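Local coordinates for protein beta-galactosidase (Trichoderma reesei, PDB 3OG2) that probably hydrolyses terminal non-reducing beta-D-galactose residues from beta-D-galactosides, as a glycoside hydrolase of family 35, at residues A[897-911]-A[971-985]. Residues are numbered along the deposited sequence; the frame is centred on the assembly and turned at random.
Sequences AQEYDIPLSFVFDNA and PGLALKSKSPILTGR. With NAG (2-acetamido-2-deoxy-beta-D-glucopyranose), chain C.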
# COMPACT_ATOMS: atom_id res chain seq x y z
N ALA A 897 -2.99 -15.79 20.00
CA ALA A 897 -3.03 -15.46 18.55
C ALA A 897 -4.02 -16.33 17.79
O ALA A 897 -4.54 -15.96 16.74
CB ALA A 897 -1.63 -15.63 17.98
N GLN A 898 -4.34 -17.53 18.31
CA GLN A 898 -5.38 -18.33 17.70
C GLN A 898 -6.73 -17.59 17.72
O GLN A 898 -7.46 -17.65 16.75
CB GLN A 898 -5.49 -19.67 18.43
CG GLN A 898 -6.13 -20.72 17.52
CD GLN A 898 -6.26 -21.98 18.37
OE1 GLN A 898 -5.64 -22.04 19.44
NE2 GLN A 898 -7.06 -22.92 17.90
N GLU A 899 -7.06 -16.93 18.81
CA GLU A 899 -8.36 -16.28 18.96
C GLU A 899 -8.34 -14.80 18.66
O GLU A 899 -9.43 -14.28 18.35
CB GLU A 899 -8.93 -16.48 20.38
CG GLU A 899 -9.04 -17.96 20.76
CD GLU A 899 -7.78 -18.68 21.18
OE1 GLU A 899 -6.78 -18.09 21.67
OE2 GLU A 899 -7.71 -19.94 21.01
N TYR A 900 -7.19 -14.14 18.75
CA TYR A 900 -7.16 -12.69 18.65
C TYR A 900 -6.05 -12.24 17.70
O TYR A 900 -4.96 -12.82 17.70
CB TYR A 900 -6.83 -12.01 20.01
CG TYR A 900 -7.97 -12.30 20.99
CD1 TYR A 900 -9.05 -11.43 21.04
CD2 TYR A 900 -7.94 -13.40 21.80
CE1 TYR A 900 -10.12 -11.64 21.92
CE2 TYR A 900 -8.99 -13.66 22.68
CZ TYR A 900 -10.05 -12.78 22.72
OH TYR A 900 -11.09 -13.04 23.59
N ASP A 901 -6.36 -11.16 16.99
CA ASP A 901 -5.34 -10.41 16.21
C ASP A 901 -4.88 -9.29 17.12
O ASP A 901 -5.67 -8.37 17.44
CB ASP A 901 -6.00 -9.93 14.94
CG ASP A 901 -5.16 -9.06 14.05
OD1 ASP A 901 -3.99 -8.76 14.41
OD2 ASP A 901 -5.64 -8.64 12.97
N ILE A 902 -3.62 -9.29 17.52
CA ILE A 902 -3.09 -8.29 18.46
C ILE A 902 -1.90 -7.64 17.78
O ILE A 902 -0.79 -8.17 17.87
CB ILE A 902 -2.66 -8.92 19.80
CG1 ILE A 902 -3.81 -9.69 20.47
CG2 ILE A 902 -2.08 -7.86 20.71
CD1 ILE A 902 -3.40 -10.66 21.57
N PRO A 903 -2.04 -6.53 17.10
CA PRO A 903 -0.91 -5.85 16.47
C PRO A 903 0.14 -5.37 17.47
O PRO A 903 -0.19 -4.75 18.46
CB PRO A 903 -1.57 -4.66 15.77
CG PRO A 903 -2.99 -5.10 15.56
CD PRO A 903 -3.34 -5.88 16.82
N LEU A 904 1.41 -5.67 17.16
CA LEU A 904 2.54 -5.28 18.02
C LEU A 904 3.47 -4.34 17.31
O LEU A 904 3.67 -4.47 16.07
CB LEU A 904 3.34 -6.51 18.45
CG LEU A 904 2.55 -7.42 19.43
CD1 LEU A 904 3.43 -8.64 19.76
CD2 LEU A 904 2.13 -6.68 20.69
N SER A 905 4.10 -3.41 18.05
CA SER A 905 5.04 -2.51 17.42
C SER A 905 6.10 -2.13 18.42
O SER A 905 5.87 -2.28 19.64
CB SER A 905 4.37 -1.20 16.96
OG SER A 905 3.61 -0.69 18.05
N PHE A 906 7.22 -1.72 17.94
CA PHE A 906 8.36 -1.31 18.76
C PHE A 906 8.43 0.20 18.76
O PHE A 906 8.48 0.78 17.70
CB PHE A 906 9.67 -1.89 18.25
CG PHE A 906 9.72 -3.41 18.39
CD1 PHE A 906 9.10 -4.20 17.44
CD2 PHE A 906 10.37 -3.98 19.46
CE1 PHE A 906 9.11 -5.59 17.58
CE2 PHE A 906 10.37 -5.37 19.60
CZ PHE A 906 9.75 -6.16 18.66
N VAL A 907 8.46 0.82 19.96
CA VAL A 907 8.38 2.28 20.01
C VAL A 907 9.62 2.88 20.64
O VAL A 907 9.92 2.52 21.82
CB VAL A 907 7.16 2.80 20.80
CG1 VAL A 907 7.09 4.32 20.87
CG2 VAL A 907 5.91 2.26 20.12
N PHE A 908 10.31 3.76 19.95
CA PHE A 908 11.45 4.48 20.46
C PHE A 908 10.94 5.80 21.06
O PHE A 908 10.14 6.50 20.43
CB PHE A 908 12.38 4.82 19.27
CG PHE A 908 13.17 3.64 18.72
CD1 PHE A 908 12.59 2.67 17.91
CD2 PHE A 908 14.52 3.46 18.99
CE1 PHE A 908 13.33 1.59 17.40
CE2 PHE A 908 15.28 2.43 18.49
CZ PHE A 908 14.69 1.49 17.69
N ASP A 909 11.49 6.13 22.23
CA ASP A 909 11.20 7.42 22.86
C ASP A 909 12.10 8.50 22.28
O ASP A 909 13.32 8.32 22.26
CB ASP A 909 11.42 7.27 24.37
CG ASP A 909 11.06 8.37 25.31
OD1 ASP A 909 10.59 9.41 24.83
OD2 ASP A 909 11.23 8.22 26.54
N ASN A 910 11.57 9.59 21.79
CA ASN A 910 12.46 10.59 21.21
C ASN A 910 12.60 11.77 22.17
O ASN A 910 11.67 12.59 22.23
CB ASN A 910 11.94 11.09 19.87
CG ASN A 910 12.86 12.10 19.26
OD1 ASN A 910 14.06 12.19 19.61
ND2 ASN A 910 12.36 12.90 18.33
N ALA A 911 13.75 11.77 22.88
CA ALA A 911 14.03 12.74 23.94
C ALA A 911 14.75 13.99 23.42
O ALA A 911 15.87 13.87 22.95
CB ALA A 911 14.87 12.14 25.06
N PRO A 971 16.68 6.43 24.53
CA PRO A 971 16.07 6.94 25.79
C PRO A 971 14.98 6.03 26.32
O PRO A 971 14.74 5.96 27.54
CB PRO A 971 15.51 8.30 25.38
CG PRO A 971 16.24 8.65 24.13
CD PRO A 971 16.42 7.33 23.39
N GLY A 972 14.25 5.32 25.44
CA GLY A 972 13.21 4.41 25.91
C GLY A 972 12.86 3.56 24.70
O GLY A 972 12.95 4.02 23.56
N LEU A 973 12.50 2.30 24.98
CA LEU A 973 12.17 1.37 23.91
C LEU A 973 11.12 0.42 24.49
O LEU A 973 11.36 -0.18 25.54
CB LEU A 973 13.42 0.62 23.47
CG LEU A 973 13.20 -0.40 22.35
CD1 LEU A 973 12.77 0.32 21.08
CD2 LEU A 973 14.48 -1.20 22.17
N ALA A 974 9.93 0.34 23.88
CA ALA A 974 8.87 -0.41 24.46
C ALA A 974 8.12 -1.16 23.37
O ALA A 974 8.08 -0.73 22.23
CB ALA A 974 7.93 0.54 25.21
N LEU A 975 7.55 -2.28 23.73
CA LEU A 975 6.63 -3.01 22.88
C LEU A 975 5.25 -2.47 23.13
O LEU A 975 4.86 -2.43 24.30
CB LEU A 975 6.88 -4.47 23.24
CG LEU A 975 6.23 -5.54 22.43
CD1 LEU A 975 6.81 -5.48 21.01
CD2 LEU A 975 6.42 -6.89 23.09
N LYS A 976 4.54 -2.08 22.12
CA LYS A 976 3.16 -1.59 22.24
C LYS A 976 2.20 -2.53 21.53
O LYS A 976 2.48 -3.08 20.46
CB LYS A 976 3.03 -0.15 21.67
CG LYS A 976 3.95 0.74 22.50
CD LYS A 976 3.50 0.86 23.95
CE LYS A 976 4.16 2.04 24.63
NZ LYS A 976 3.43 2.52 25.83
N SER A 977 1.02 -2.70 22.13
CA SER A 977 -0.02 -3.51 21.52
C SER A 977 -1.24 -2.61 21.22
O SER A 977 -1.51 -1.65 21.95
CB SER A 977 -0.44 -4.69 22.38
OG SER A 977 -0.96 -4.19 23.63
N LYS A 978 -1.96 -2.96 20.16
CA LYS A 978 -3.25 -2.31 19.91
C LYS A 978 -4.31 -3.18 20.57
O LYS A 978 -4.04 -4.31 21.00
CB LYS A 978 -3.46 -2.15 18.42
CG LYS A 978 -2.33 -1.40 17.72
CD LYS A 978 -2.20 0.05 18.16
CE LYS A 978 -0.88 0.64 17.65
NZ LYS A 978 -0.80 2.08 18.01
N SER A 979 -5.51 -2.65 20.65
CA SER A 979 -6.61 -3.39 21.30
C SER A 979 -6.84 -4.72 20.61
O SER A 979 -6.94 -4.76 19.35
CB SER A 979 -7.85 -2.48 21.25
OG SER A 979 -8.93 -3.09 21.97
N PRO A 980 -6.95 -5.81 21.36
CA PRO A 980 -7.08 -7.12 20.69
C PRO A 980 -8.37 -7.23 19.89
O PRO A 980 -9.43 -6.80 20.35
CB PRO A 980 -7.13 -8.13 21.86
CG PRO A 980 -7.22 -7.35 23.10
CD PRO A 980 -6.92 -5.93 22.82
N ILE A 981 -8.28 -7.84 18.73
CA ILE A 981 -9.47 -8.06 17.90
C ILE A 981 -9.81 -9.54 17.89
O ILE A 981 -9.00 -10.35 17.48
CB ILE A 981 -9.18 -7.58 16.45
CG1 ILE A 981 -8.83 -6.08 16.51
CG2 ILE A 981 -10.33 -7.94 15.53
CD1 ILE A 981 -7.84 -5.71 15.42
N LEU A 982 -11.01 -9.87 18.35
CA LEU A 982 -11.44 -11.27 18.29
C LEU A 982 -11.63 -11.63 16.84
O LEU A 982 -12.35 -10.92 16.13
CB LEU A 982 -12.75 -11.39 19.08
CG LEU A 982 -13.29 -12.81 19.21
CD1 LEU A 982 -12.38 -13.69 20.05
CD2 LEU A 982 -14.69 -12.76 19.81
N THR A 983 -10.94 -12.70 16.37
CA THR A 983 -10.76 -12.85 14.94
C THR A 983 -11.22 -14.20 14.40
O THR A 983 -11.05 -15.25 15.04
CB THR A 983 -9.27 -12.60 14.55
OG1 THR A 983 -9.17 -12.58 13.13
CG2 THR A 983 -8.36 -13.74 15.00
N GLY A 984 -11.77 -14.15 13.17
CA GLY A 984 -12.20 -15.30 12.40
C GLY A 984 -11.27 -15.51 11.21
O GLY A 984 -11.65 -16.24 10.30
N ARG A 985 -10.08 -14.89 11.22
CA ARG A 985 -9.12 -15.08 10.14
C ARG A 985 -8.60 -16.49 10.08
O ARG A 985 -8.72 -17.28 11.05
CB ARG A 985 -7.92 -14.14 10.36
CG ARG A 985 -7.05 -14.62 11.54
CD ARG A 985 -5.98 -13.56 11.84
NE ARG A 985 -5.30 -13.95 13.09
CZ ARG A 985 -4.28 -13.26 13.58
NH1 ARG A 985 -3.80 -12.19 12.96
NH2 ARG A 985 -3.72 -13.66 14.72
C1 NAG C . 13.19 13.75 17.54
C2 NAG C . 12.70 13.63 16.09
C3 NAG C . 13.50 14.63 15.23
C4 NAG C . 13.35 16.06 15.78
C5 NAG C . 13.66 16.07 17.30
C6 NAG C . 13.37 17.43 17.93
C7 NAG C . 12.06 11.38 15.38
C8 NAG C . 12.54 9.95 15.23
N2 NAG C . 13.01 12.27 15.63
O3 NAG C . 13.06 14.54 13.89
O4 NAG C . 14.32 16.88 15.16
O5 NAG C . 12.92 15.08 17.97
O6 NAG C . 13.94 17.41 19.25
O7 NAG C . 10.88 11.67 15.33
O HOH W 1 -5.74 -16.47 14.34
O HOH W 2 -7.52 -17.95 13.43
O HOH W 3 -11.68 -15.89 17.78
O HOH W 4 -4.86 -10.30 11.04
O HOH W 5 -1.71 -10.27 14.27
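Leu973 and Leu975 each lay a methyl over the ring of the phenylalanine paired with them, where strands 904-908 and 973-977 run antiparallel. CD1 of Leu973 stands above the middle of the Phe908 ring, 3.8 Å from its centroid and 6° off the normal; CD1 of Leu975 covers the Phe906 ring nearer its rim, toward CE2 and CZ. Both leucines have CG anti to the backbone N (chi1 180° and -172°), which turns CD1 toward the partner strand and over its ring. These are non-hydrogen-bonded pairs, alternating with the hydrogen-bonded pairs Ser905-Lys976 and Val907-Ala974, where Lys976 N reaches Ser905 O at 2.8 Å. The face with Val907, Ala974 and Lys976 is the solvent side; CG2 of Val907 still meets CG of Lys976 at a tight 3.4 Å, but the lysine chain then leads away. Beyond Pro903 the pairing slips by one residue and resumes at Asp901-Ile981 and Tyr900-Leu982, with CD1 of Leu982 over the tyrosine ring. Here Arg985 crosses Asp901 at about a right angle, one guanidinium face over its CB. Asp901 OD1 lies well out of the guanidinium plane, so its long 3.7 Å salt bridge to Arg985 NH1 is charge alone, while two waters link NH1 to OD1 and OD2. Arg985 NH2 donates in plane to a lone pair of Ala897 O (3.2 Å) and also pairs with Glu945. A leucine in place of Arg985 would probably leave Ala897 O without this donor and Glu945 without its salt-bridge partner, and weaken the charge balance at Asp901. Within the C-terminal all-beta domain, strand 900-908 lies between 973-977 and 940-943; Phe906 packs on strands 917-923 and 953-962, whereas Thr983 and Arg985 touch Arg591 of strand 589-596.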